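Local coordinates for protein response regulator receiver (Brucella melitensis biovar Abortus, PDB 4G97) that probably acts as a stress-response regulator in which phosphorylation of a receiver domain controls a sigma-factor-like domain that captures an anti-sigma factor, at residues A92-Q97 against E114-D119; Q97-V102 against M245-I250; E37-I40 against G44-P47. One frame throughout, in Å; residues are numbered along the deposited sequence.

Contact 1. Residues A92-Q97 against E114-D119; sequences APLPRQ and EILEVD
Leu-116 drives its CD2 methyl between Gln-97 and Leu-94, and the two neighbours receive it differently. The close side is Gln-97: its OE1 lies 3.4 Å from Leu-116 CD2, and the glutamine CB comes to 4.2 Å of the same methyl, so the leucine branch rests on the side of the amide chain. Gln-97 suits this place because its long stem offers aliphatic surface while its amide can reach the carbonyl just before the helix. CG stands anti to the carbonyl carbon (chi1 -67°) and the chain runs on extended, letting NE2 make a weak hydrogen bond to Ala-92 O at 3.4 Å, which may bias the rotation of the buried amide. The loose side is Leu-94, partly exposed, whose CD1 only grazes Leu-116 CD2 at 4.2 Å as the two side chains run by one another, pointing opposite ways. Both prolines fit the helix start: Pro-93 is the N-cap, and Pro-95 lies in the first turn, where no N-H is needed. At the other segment Glu-117, with positive phi, ends the helix in a Schellman motif, consistent with the turn of a helix-turn-helix in this sigma-like region. Around the contact, Leu-94 also touches Leu-126 of helix 120-135, Ile-115 packs on helix 52-64, and Pro-93 meets Phe-255 of helix 243-265.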
ATOM      1  N   ALA A  92      -3.366   8.666  -7.810  1.00 70.62           N
ATOM      2  CA  ALA A  92      -4.368   7.738  -8.350  1.00 69.49           C
ATOM      3  C   ALA A  92      -5.790   8.376  -8.296  1.00 70.01           C
ATOM      4  O   ALA A  92      -5.987   9.320  -7.526  1.00 68.94           O
ATOM      5  CB  ALA A  92      -4.335   6.427  -7.559  1.00 70.19           C
ATOM      6  N   PRO A  93      -6.790   7.893  -9.084  1.00 64.48           N
ATOM      7  CA  PRO A  93      -8.127   8.531  -9.050  1.00 63.61           C
ATOM      8  C   PRO A  93      -8.919   8.429  -7.737  1.00 65.60           C
ATOM      9  O   PRO A  93      -8.574   7.633  -6.852  1.00 66.43           O
ATOM     10  CB  PRO A  93      -8.871   7.859 -10.215  1.00 65.42           C
ATOM     11  CG  PRO A  93      -8.195   6.556 -10.395  1.00 70.09           C
ATOM     12  CD  PRO A  93      -6.744   6.810 -10.090  1.00 65.71           C
ATOM     13  N   LEU A  94     -10.008   9.231  -7.640  1.00 58.61           N
ATOM     14  CA  LEU A  94     -10.926   9.333  -6.500  1.00 56.17           C
ATOM     15  C   LEU A  94     -11.550   8.011  -6.036  1.00 55.55           C
ATOM     16  O   LEU A  94     -11.567   7.801  -4.824  1.00 54.64           O
ATOM     17  CB  LEU A  94     -11.996  10.417  -6.736  1.00 56.22           C
ATOM     18  CG  LEU A  94     -12.460  11.212  -5.511  1.00 60.64           C
ATOM     19  CD1 LEU A  94     -11.439  12.291  -5.129  1.00 60.58           C
ATOM     20  CD2 LEU A  94     -13.799  11.882  -5.785  1.00 62.52           C
ATOM     21  N   PRO A  95     -12.032   7.081  -6.912  1.00 49.54           N
ATOM     22  CA  PRO A  95     -12.571   5.805  -6.393  1.00 48.31           C
ATOM     23  C   PRO A  95     -11.474   4.943  -5.758  1.00 48.68           C
ATOM     24  O   PRO A  95     -11.738   4.241  -4.791  1.00 47.19           O
ATOM     25  CB  PRO A  95     -13.174   5.132  -7.638  1.00 50.21           C
ATOM     26  CG  PRO A  95     -13.294   6.205  -8.649  1.00 54.63           C
ATOM     27  CD  PRO A  95     -12.138   7.121  -8.385  1.00 50.56           C
ATOM     28  N   ARG A  96     -10.234   5.028  -6.279  1.00 44.48           N
ATOM     29  CA  ARG A  96      -9.088   4.304  -5.708  1.00 42.96           C
ATOM     30  C   ARG A  96      -8.717   4.896  -4.346  1.00 45.13           C
ATOM     31  O   ARG A  96      -8.430   4.137  -3.430  1.00 43.72           O
ATOM     32  CB  ARG A  96      -7.902   4.242  -6.678  1.00 40.49           C
ATOM     33  CG  ARG A  96      -8.187   3.266  -7.804  1.00 43.46           C
ATOM     34  CD  ARG A  96      -7.028   3.043  -8.742  1.00 47.17           C
ATOM     35  NE  ARG A  96      -7.358   1.986  -9.706  1.00 47.01           N
ATOM     36  CZ  ARG A  96      -7.133   0.692  -9.524  1.00 51.40           C
ATOM     37  NH1 ARG A  96      -6.537   0.261  -8.415  1.00 39.67           N
ATOM     38  NH2 ARG A  96      -7.483  -0.185 -10.459  1.00 40.09           N
ATOM     39  N   GLN A  97      -8.848   6.232  -4.182  1.00 41.65           N
ATOM     40  CA  GLN A  97      -8.633   6.914  -2.896  1.00 41.16           C
ATOM     41  C   GLN A  97      -9.676   6.436  -1.886  1.00 44.47           C
ATOM     42  O   GLN A  97      -9.337   6.150  -0.740  1.00 42.92           O
ATOM     43  CB  GLN A  97      -8.772   8.432  -3.055  1.00 42.60           C
ATOM     44  CG  GLN A  97      -7.688   9.067  -3.902  1.00 52.30           C
ATOM     45  CD  GLN A  97      -7.814  10.562  -3.954  1.00 62.16           C
ATOM     46  OE1 GLN A  97      -8.057  11.224  -2.944  1.00 52.42           O
ATOM     47  NE2 GLN A  97      -7.605  11.124  -5.134  1.00 55.03           N
ATOM     48  N   GLU A 114     -15.972  12.036   4.889  1.00 40.28           N
ATOM     49  CA  GLU A 114     -15.580  13.302   5.504  1.00 39.29           C
ATOM     50  C   GLU A 114     -14.156  13.666   5.037  1.00 41.89           C
ATOM     51  O   GLU A 114     -13.917  14.820   4.681  1.00 40.73           O
ATOM     52  CB  GLU A 114     -15.684  13.217   7.034  1.00 40.46           C
ATOM     53  CG  GLU A 114     -15.381  14.547   7.710  1.00 49.81           C
ATOM     54  CD  GLU A 114     -15.238  14.526   9.216  1.00 58.85           C
ATOM     55  OE1 GLU A 114     -15.496  13.468   9.831  1.00 43.25           O
ATOM     56  OE2 GLU A 114     -14.865  15.576   9.784  1.00 61.46           O
ATOM     57  N   ILE A 115     -13.227  12.657   4.963  1.00 37.20           N
ATOM     58  CA  ILE A 115     -11.863  12.872   4.450  1.00 35.29           C
ATOM     59  C   ILE A 115     -11.913  13.378   3.008  1.00 39.77           C
ATOM     60  O   ILE A 115     -11.193  14.327   2.670  1.00 39.33           O
ATOM     61  CB  ILE A 115     -10.988  11.584   4.574  1.00 36.96           C
ATOM     62  CG1 ILE A 115     -10.597  11.337   6.043  1.00 35.75           C
ATOM     63  CG2 ILE A 115      -9.754  11.637   3.659  1.00 35.33           C
ATOM     64  CD1 ILE A 115     -10.193  10.008   6.345  1.00 35.66           C
ATOM     65  N   LEU A 116     -12.754  12.746   2.162  1.00 39.06           N
ATOM     66  CA  LEU A 116     -12.857  13.120   0.748  1.00 40.95           C
ATOM     67  C   LEU A 116     -13.769  14.322   0.459  1.00 47.21           C
ATOM     68  O   LEU A 116     -13.752  14.819  -0.666  1.00 47.02           O
ATOM     69  CB  LEU A 116     -13.212  11.929  -0.148  1.00 41.32           C
ATOM     70  CG  LEU A 116     -12.135  10.859  -0.333  1.00 46.34           C
ATOM     71  CD1 LEU A 116     -12.698   9.661  -1.034  1.00 46.36           C
ATOM     72  CD2 LEU A 116     -10.893  11.401  -1.063  1.00 47.88           C
ATOM     73  N   GLU A 117     -14.526  14.801   1.468  1.00 45.51           N
ATOM     74  CA  GLU A 117     -15.419  15.977   1.368  1.00 46.63           C
ATOM     75  C   GLU A 117     -16.546  15.733   0.364  1.00 53.04           C
ATOM     76  O   GLU A 117     -16.754  16.527  -0.555  1.00 53.37           O
ATOM     77  CB  GLU A 117     -14.643  17.269   1.028  1.00 47.69           C
ATOM     78  CG  GLU A 117     -13.559  17.642   2.022  1.00 56.75           C
ATOM     79  CD  GLU A 117     -12.976  19.031   1.870  1.00 67.62           C
ATOM     80  OE1 GLU A 117     -13.018  19.588   0.750  1.00 71.88           O
ATOM     81  OE2 GLU A 117     -12.426  19.543   2.869  1.00 64.22           O
ATOM     82  N   VAL A 118     -17.233  14.597   0.531  1.00 51.25           N
ATOM     83  CA  VAL A 118     -18.356  14.140  -0.289  1.00 52.13           C
ATOM     84  C   VAL A 118     -19.432  13.651   0.666  1.00 59.53           C
ATOM     85  O   VAL A 118     -19.113  13.306   1.812  1.00 59.06           O
ATOM     86  CB  VAL A 118     -17.972  13.033  -1.334  1.00 55.43           C
ATOM     87  CG1 VAL A 118     -16.984  13.556  -2.374  1.00 55.48           C
ATOM     88  CG2 VAL A 118     -17.439  11.767  -0.667  1.00 54.95           C
ATOM     89  N   ASP A 119     -20.701  13.629   0.203  1.00 58.66           N
ATOM     90  CA  ASP A 119     -21.838  13.125   0.978  1.00 59.56           C
ATOM     91  C   ASP A 119     -21.736  11.607   1.002  1.00 65.65           C
ATOM     92  O   ASP A 119     -21.158  11.030   0.073  1.00 65.70           O
ATOM     93  CB  ASP A 119     -23.150  13.544   0.321  1.00 60.43           C
TER

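Contact 2. Residues Q97-V102 against M245-I250; sequences QAFLLV and MVKALI
Phe-99 and Leu-100 pack on Ala-248 where two helices meet in an antiparallel sense, their axes 9.9 Å apart at closest and their directions 146° from each other. One helix belongs to the sigma-like part; the other, 243-265, is the last helix of the alternating beta/alpha receiver fold, so this buried seam joins the two. Ala-248 is small enough to let the backbones approach, and its methyl enters the groove between two larger residues. Phe-99 has CG anti to the backbone N (chi1 -156°), which carries the ring across to helix 243-265 and turns an edge to the alanine: CB lies near the ring plane, 3.9 Å from Phe-99 CD2. Leu-100 reaches the same methyl from its own branch, its CD2 standing 4.2 Å from Ala-248 CB. Lys-247 adds the last methylene of its chain, CE. The chain leaves the helix extended, and the bend at chi3 (95°) lays the lysine nearly perpendicular to the phenylalanine; NZ has a long, weak ion pair with Asp-244. Ala-130 and Ile-134 of helix 120-135 also touch Phe-99, while Leu-100 rests on helix 11-22 as well. At the outer end of the aromatic ring, Phe-99 CZ meets Lys-247 CE at 3.7 Å.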
ATOM      1  N   GLN A  97      -8.848   6.232  -4.182  1.00 41.65           N
ATOM      2  CA  GLN A  97      -8.633   6.914  -2.896  1.00 41.16           C
ATOM      3  C   GLN A  97      -9.676   6.436  -1.886  1.00 44.47           C
ATOM      4  O   GLN A  97      -9.337   6.150  -0.740  1.00 42.92           O
ATOM      5  CB  GLN A  97      -8.772   8.432  -3.055  1.00 42.60           C
ATOM      6  CG  GLN A  97      -7.688   9.067  -3.902  1.00 52.30           C
ATOM      7  CD  GLN A  97      -7.814  10.562  -3.954  1.00 62.16           C
ATOM      8  OE1 GLN A  97      -8.057  11.224  -2.944  1.00 52.42           O
ATOM      9  NE2 GLN A  97      -7.605  11.124  -5.134  1.00 55.03           N
ATOM     10  N   ALA A  98     -10.944   6.310  -2.334  1.00 40.41           N
ATOM     11  CA  ALA A  98     -12.050   5.899  -1.488  1.00 39.28           C
ATOM     12  C   ALA A  98     -11.848   4.479  -0.970  1.00 41.55           C
ATOM     13  O   ALA A  98     -11.934   4.247   0.239  1.00 41.41           O
ATOM     14  CB  ALA A  98     -13.370   6.040  -2.250  1.00 40.07           C
ATOM     15  N   PHE A  99     -11.512   3.539  -1.867  1.00 36.59           N
ATOM     16  CA  PHE A  99     -11.279   2.143  -1.496  1.00 35.75           C
ATOM     17  C   PHE A  99     -10.068   2.007  -0.575  1.00 36.42           C
ATOM     18  O   PHE A  99     -10.120   1.239   0.402  1.00 36.46           O
ATOM     19  CB  PHE A  99     -11.121   1.267  -2.754  1.00 38.35           C
ATOM     20  CG  PHE A  99     -11.448  -0.186  -2.505  1.00 40.41           C
ATOM     21  CD1 PHE A  99     -12.744  -0.664  -2.676  1.00 44.10           C
ATOM     22  CD2 PHE A  99     -10.465  -1.078  -2.094  1.00 42.69           C
ATOM     23  CE1 PHE A  99     -13.052  -2.004  -2.414  1.00 44.74           C
ATOM     24  CE2 PHE A  99     -10.773  -2.420  -1.840  1.00 45.82           C
ATOM     25  CZ  PHE A  99     -12.062  -2.874  -2.011  1.00 44.01           C
ATOM     26  N   LEU A 100      -8.993   2.783  -0.848  1.00 30.57           N
ATOM     27  CA  LEU A 100      -7.783   2.750  -0.022  1.00 29.84           C
ATOM     28  C   LEU A 100      -8.096   3.195   1.410  1.00 32.92           C
ATOM     29  O   LEU A 100      -7.706   2.508   2.343  1.00 33.02           O
ATOM     30  CB  LEU A 100      -6.626   3.568  -0.628  1.00 29.99           C
ATOM     31  CG  LEU A 100      -5.921   2.977  -1.882  1.00 35.73           C
ATOM     32  CD1 LEU A 100      -4.816   3.885  -2.335  1.00 35.14           C
ATOM     33  CD2 LEU A 100      -5.309   1.597  -1.608  1.00 39.58           C
ATOM     34  N   LEU A 101      -8.861   4.281   1.576  1.00 28.89           N
ATOM     35  CA  LEU A 101      -9.250   4.812   2.898  1.00 29.55           C
ATOM     36  C   LEU A 101      -9.993   3.813   3.754  1.00 35.46           C
ATOM     37  O   LEU A 101      -9.790   3.784   4.966  1.00 34.69           O
ATOM     38  CB  LEU A 101     -10.077   6.114   2.768  1.00 29.44           C
ATOM     39  CG  LEU A 101      -9.317   7.356   2.282  1.00 33.25           C
ATOM     40  CD1 LEU A 101     -10.279   8.435   1.846  1.00 32.85           C
ATOM     41  CD2 LEU A 101      -8.316   7.853   3.324  1.00 32.96           C
ATOM     42  N   VAL A 102     -10.860   3.001   3.132  1.00 34.75           N
ATOM     43  CA  VAL A 102     -11.622   1.988   3.844  1.00 35.84           C
ATOM     44  C   VAL A 102     -10.861   0.665   3.956  1.00 39.12           C
ATOM     45  O   VAL A 102     -10.638   0.203   5.072  1.00 38.39           O
ATOM     46  CB  VAL A 102     -13.097   1.821   3.344  1.00 41.29           C
ATOM     47  CG1 VAL A 102     -13.916   3.079   3.609  1.00 41.42           C
ATOM     48  CG2 VAL A 102     -13.158   1.465   1.867  1.00 41.77           C
ATOM     49  N   MET A 245      -7.460  -5.474   2.399  1.00 28.79           N
ATOM     50  CA  MET A 245      -6.234  -4.674   2.429  1.00 28.36           C
ATOM     51  C   MET A 245      -5.262  -5.229   1.373  1.00 30.57           C
ATOM     52  O   MET A 245      -4.685  -4.461   0.611  1.00 28.17           O
ATOM     53  CB  MET A 245      -5.599  -4.656   3.838  1.00 30.24           C
ATOM     54  CG  MET A 245      -4.284  -3.897   3.885  1.00 33.63           C
ATOM     55  SD  MET A 245      -3.424  -4.037   5.465  1.00 37.65           S
ATOM     56  CE  MET A 245      -4.382  -2.908   6.440  1.00 35.75           C
ATOM     57  N   VAL A 246      -5.131  -6.561   1.317  1.00 28.33           N
ATOM     58  CA  VAL A 246      -4.295  -7.308   0.361  1.00 28.84           C
ATOM     59  C   VAL A 246      -4.807  -7.077  -1.069  1.00 31.92           C
ATOM     60  O   VAL A 246      -4.037  -6.698  -1.951  1.00 31.50           O
ATOM     61  CB  VAL A 246      -4.246  -8.812   0.723  1.00 33.23           C
ATOM     62  CG1 VAL A 246      -3.562  -9.618  -0.375  1.00 33.39           C
ATOM     63  CG2 VAL A 246      -3.535  -9.022   2.061  1.00 33.06           C
ATOM     64  N   LYS A 247      -6.103  -7.275  -1.272  1.00 27.97           N
ATOM     65  CA  LYS A 247      -6.785  -7.061  -2.546  1.00 28.52           C
ATOM     66  C   LYS A 247      -6.492  -5.643  -3.096  1.00 32.52           C
ATOM     67  O   LYS A 247      -6.113  -5.495  -4.268  1.00 31.39           O
ATOM     68  CB  LYS A 247      -8.288  -7.269  -2.322  1.00 30.60           C
ATOM     69  CG  LYS A 247      -9.171  -6.972  -3.523  1.00 41.97           C
ATOM     70  CD  LYS A 247     -10.583  -7.507  -3.320  1.00 48.57           C
ATOM     71  CE  LYS A 247     -11.552  -6.492  -2.771  1.00 54.59           C
ATOM     72  NZ  LYS A 247     -12.883  -7.100  -2.493  1.00 63.29           N
ATOM     73  N   ALA A 248      -6.651  -4.618  -2.231  1.00 27.49           N
ATOM     74  CA  ALA A 248      -6.438  -3.215  -2.568  1.00 26.40           C
ATOM     75  C   ALA A 248      -5.015  -2.931  -2.953  1.00 30.14           C
ATOM     76  O   ALA A 248      -4.793  -2.218  -3.925  1.00 31.13           O
ATOM     77  CB  ALA A 248      -6.835  -2.325  -1.398  1.00 26.38           C
ATOM     78  N   LEU A 249      -4.049  -3.448  -2.183  1.00 26.36           N
ATOM     79  CA  LEU A 249      -2.648  -3.186  -2.460  1.00 25.95           C
ATOM     80  C   LEU A 249      -2.131  -3.915  -3.695  1.00 29.91           C
ATOM     81  O   LEU A 249      -1.339  -3.339  -4.425  1.00 28.32           O
ATOM     82  CB  LEU A 249      -1.769  -3.371  -1.240  1.00 25.36           C
ATOM     83  CG  LEU A 249      -2.056  -2.365  -0.109  1.00 28.45           C
ATOM     84  CD1 LEU A 249      -1.378  -2.798   1.165  1.00 26.94           C
ATOM     85  CD2 LEU A 249      -1.652  -0.940  -0.505  1.00 27.99           C
ATOM     86  N   ILE A 250      -2.642  -5.134  -3.976  1.00 26.12           N
ATOM     87  CA  ILE A 250      -2.293  -5.836  -5.216  1.00 26.26           C
ATOM     88  C   ILE A 250      -2.824  -5.031  -6.400  1.00 30.92           C
ATOM     89  O   ILE A 250      -2.089  -4.812  -7.365  1.00 32.28           O
ATOM     90  CB  ILE A 250      -2.763  -7.320  -5.267  1.00 29.09           C
ATOM     91  CG1 ILE A 250      -2.003  -8.142  -4.226  1.00 28.68           C
ATOM     92  CG2 ILE A 250      -2.525  -7.908  -6.687  1.00 31.05           C
ATOM     93  CD1 ILE A 250      -2.616  -9.510  -3.972  1.00 32.98           C
TER

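Contact 3. Residues E37-I40 against G44-P47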
ATOM      1  N   GLU A  37       4.965  20.509   6.260  1.00 47.69           N
ATOM      2  CA  GLU A  37       5.618  21.821   6.272  1.00 47.94           C
ATOM      3  C   GLU A  37       4.617  22.960   6.037  1.00 53.94           C
ATOM      4  O   GLU A  37       4.810  24.048   6.581  1.00 55.01           O
ATOM      5  CB  GLU A  37       6.850  21.890   5.349  1.00 48.99           C
ATOM      6  CG  GLU A  37       8.049  21.081   5.842  1.00 59.54           C
ATOM      7  CD  GLU A  37       8.370  21.136   7.328  1.00 80.98           C
ATOM      8  OE1 GLU A  37       8.604  22.249   7.853  1.00 72.65           O
ATOM      9  OE2 GLU A  37       8.381  20.059   7.971  1.00 74.58           O
ATOM     10  N   ALA A  38       3.509  22.680   5.318  1.00 50.96           N
ATOM     11  CA  ALA A  38       2.425  23.640   5.087  1.00 51.66           C
ATOM     12  C   ALA A  38       1.664  23.924   6.409  1.00 57.02           C
ATOM     13  O   ALA A  38       1.333  25.079   6.698  1.00 56.40           O
ATOM     14  CB  ALA A  38       1.465  23.111   4.024  1.00 52.56           C
ATOM     15  N   LEU A  39       1.437  22.865   7.219  1.00 54.08           N
ATOM     16  CA  LEU A  39       0.750  22.907   8.511  1.00 53.92           C
ATOM     17  C   LEU A  39       1.551  23.672   9.579  1.00 58.19           C
ATOM     18  O   LEU A  39       0.979  24.447  10.353  1.00 56.34           O
ATOM     19  CB  LEU A  39       0.454  21.470   8.980  1.00 53.88           C
ATOM     20  CG  LEU A  39      -0.342  21.314  10.275  1.00 58.37           C
ATOM     21  CD1 LEU A  39      -1.732  21.900  10.133  1.00 58.74           C
ATOM     22  CD2 LEU A  39      -0.412  19.858  10.691  1.00 59.62           C
ATOM     23  N   ILE A  40       2.864  23.423   9.628  1.00 56.51           N
ATOM     24  CA  ILE A  40       3.801  24.062  10.551  1.00 57.05           C
ATOM     25  C   ILE A  40       3.830  25.573  10.278  1.00 61.73           C
ATOM     26  O   ILE A  40       3.763  26.358  11.226  1.00 62.12           O
ATOM     27  CB  ILE A  40       5.201  23.358  10.482  1.00 60.06           C
ATOM     28  CG1 ILE A  40       5.140  21.951  11.146  1.00 60.40           C
ATOM     29  CG2 ILE A  40       6.318  24.217  11.110  1.00 60.18           C
ATOM     30  CD1 ILE A  40       6.265  20.973  10.756  1.00 65.27           C
ATOM     31  N   GLY A  44      -3.559  27.263  11.118  1.00 47.59           N
ATOM     32  CA  GLY A  44      -4.947  27.587  10.824  1.00 47.19           C
ATOM     33  C   GLY A  44      -5.555  26.812   9.674  1.00 50.22           C
ATOM     34  O   GLY A  44      -6.782  26.732   9.580  1.00 49.91           O
ATOM     35  N   ILE A  45      -4.708  26.245   8.784  1.00 46.58           N
ATOM     36  CA  ILE A  45      -5.150  25.447   7.624  1.00 45.67           C
ATOM     37  C   ILE A  45      -5.714  24.079   8.024  1.00 47.97           C
ATOM     38  O   ILE A  45      -6.454  23.471   7.248  1.00 46.97           O
ATOM     39  CB  ILE A  45      -4.090  25.340   6.498  1.00 48.53           C
ATOM     40  CG1 ILE A  45      -2.862  24.492   6.933  1.00 49.17           C
ATOM     41  CG2 ILE A  45      -3.718  26.730   5.954  1.00 49.07           C
ATOM     42  CD1 ILE A  45      -1.946  23.996   5.815  1.00 61.39           C
ATOM     43  N   PHE A  46      -5.352  23.590   9.230  1.00 44.24           N
ATOM     44  CA  PHE A  46      -5.834  22.307   9.720  1.00 43.76           C
ATOM     45  C   PHE A  46      -7.368  22.284   9.705  1.00 50.62           C
ATOM     46  O   PHE A  46      -7.980  23.157  10.316  1.00 50.45           O
ATOM     47  CB  PHE A  46      -5.285  21.986  11.108  1.00 44.12           C
ATOM     48  CG  PHE A  46      -5.415  20.518  11.436  1.00 44.44           C
ATOM     49  CD1 PHE A  46      -4.596  19.575  10.823  1.00 45.48           C
ATOM     50  CD2 PHE A  46      -6.378  20.074  12.335  1.00 44.90           C
ATOM     51  CE1 PHE A  46      -4.727  18.220  11.118  1.00 45.59           C
ATOM     52  CE2 PHE A  46      -6.513  18.715  12.624  1.00 47.09           C
ATOM     53  CZ  PHE A  46      -5.680  17.800  12.021  1.00 45.24           C
ATOM     54  N   PRO A  47      -8.017  21.363   8.946  1.00 47.96           N
ATOM     55  CA  PRO A  47      -9.488  21.365   8.902  1.00 47.12           C
ATOM     56  C   PRO A  47     -10.101  21.005  10.241  1.00 49.76           C
ATOM     57  O   PRO A  47      -9.453  20.370  11.076  1.00 47.87           O
ATOM     58  CB  PRO A  47      -9.829  20.300   7.844  1.00 48.64           C
ATOM     59  CG  PRO A  47      -8.549  19.988   7.157  1.00 53.33           C
ATOM     60  CD  PRO A  47      -7.461  20.261   8.138  1.00 49.16           C
TER
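Ala-38 is the first residue of its helical segment to meet the following loop, and it receives the tip of Ile-45. The isoleucine CD1 lies 3.6 Å from Ala-38 O and 4.0 Å from Ala-38 CB, a purely van der Waals approach in which a small side chain lets the methyl come right down to the backbone. Ile-45 reaches there because CG1 is wedged between its own backbone N and C (chi1 68°), with CD1 extended onward to the helix. That methyl also lies over the peptide link to the next residue, Ile-45 CD1 being 3.8 Å from Leu-39 N. Leu-39 continues the apolar patch with its side chain, its CD1 4.3 Å from Ile-45 CG1. Its main partner, however, is Phe-46. With CG anti to its backbone N (chi1 -176°), Leu-39 sends CD1 against the root of the aromatic side chain, 3.7 Å from Phe-46 CB, and the same methyl reaches the ring obliquely. A branched, buried leucine fits here, since one branch can serve both loop residues. Within the loop, Pro-47 CD sits over one face of the Phe-46 ring, nearer its edge than its centre, 3.8 Å from the plane. This is a short chain reversal within the sigma2-like region: Leu-39 and Phe-46 both pack on Leu-3 and Ile-7 of helix 3-7, and Leu-39, Ile-45 and Pro-47 meet Leu-59 of helix 52-64.

From the N terminus, contact 3 comes first and closes a short connection, three residues lying between its segments, folding the end of helix 25-41 against the loop that leads to helix 52-64. Contact 1 opens only after it is complete and closes a 16-residue loop, bringing the start of helix 94-104 to the end of helix 109-116. Contact 2 starts at Gln-97, which it shares with contact 1, and 142 residues separate its two segments, so contacts 1 and 2 cross. They also touch: Leu-116 and Ile-115 pack on Leu-101. Helix 94-104 therefore links the sigma-like helices to the receiver's last helix, while contact 3 stays apart, about 20 Å from contact 1 between centres.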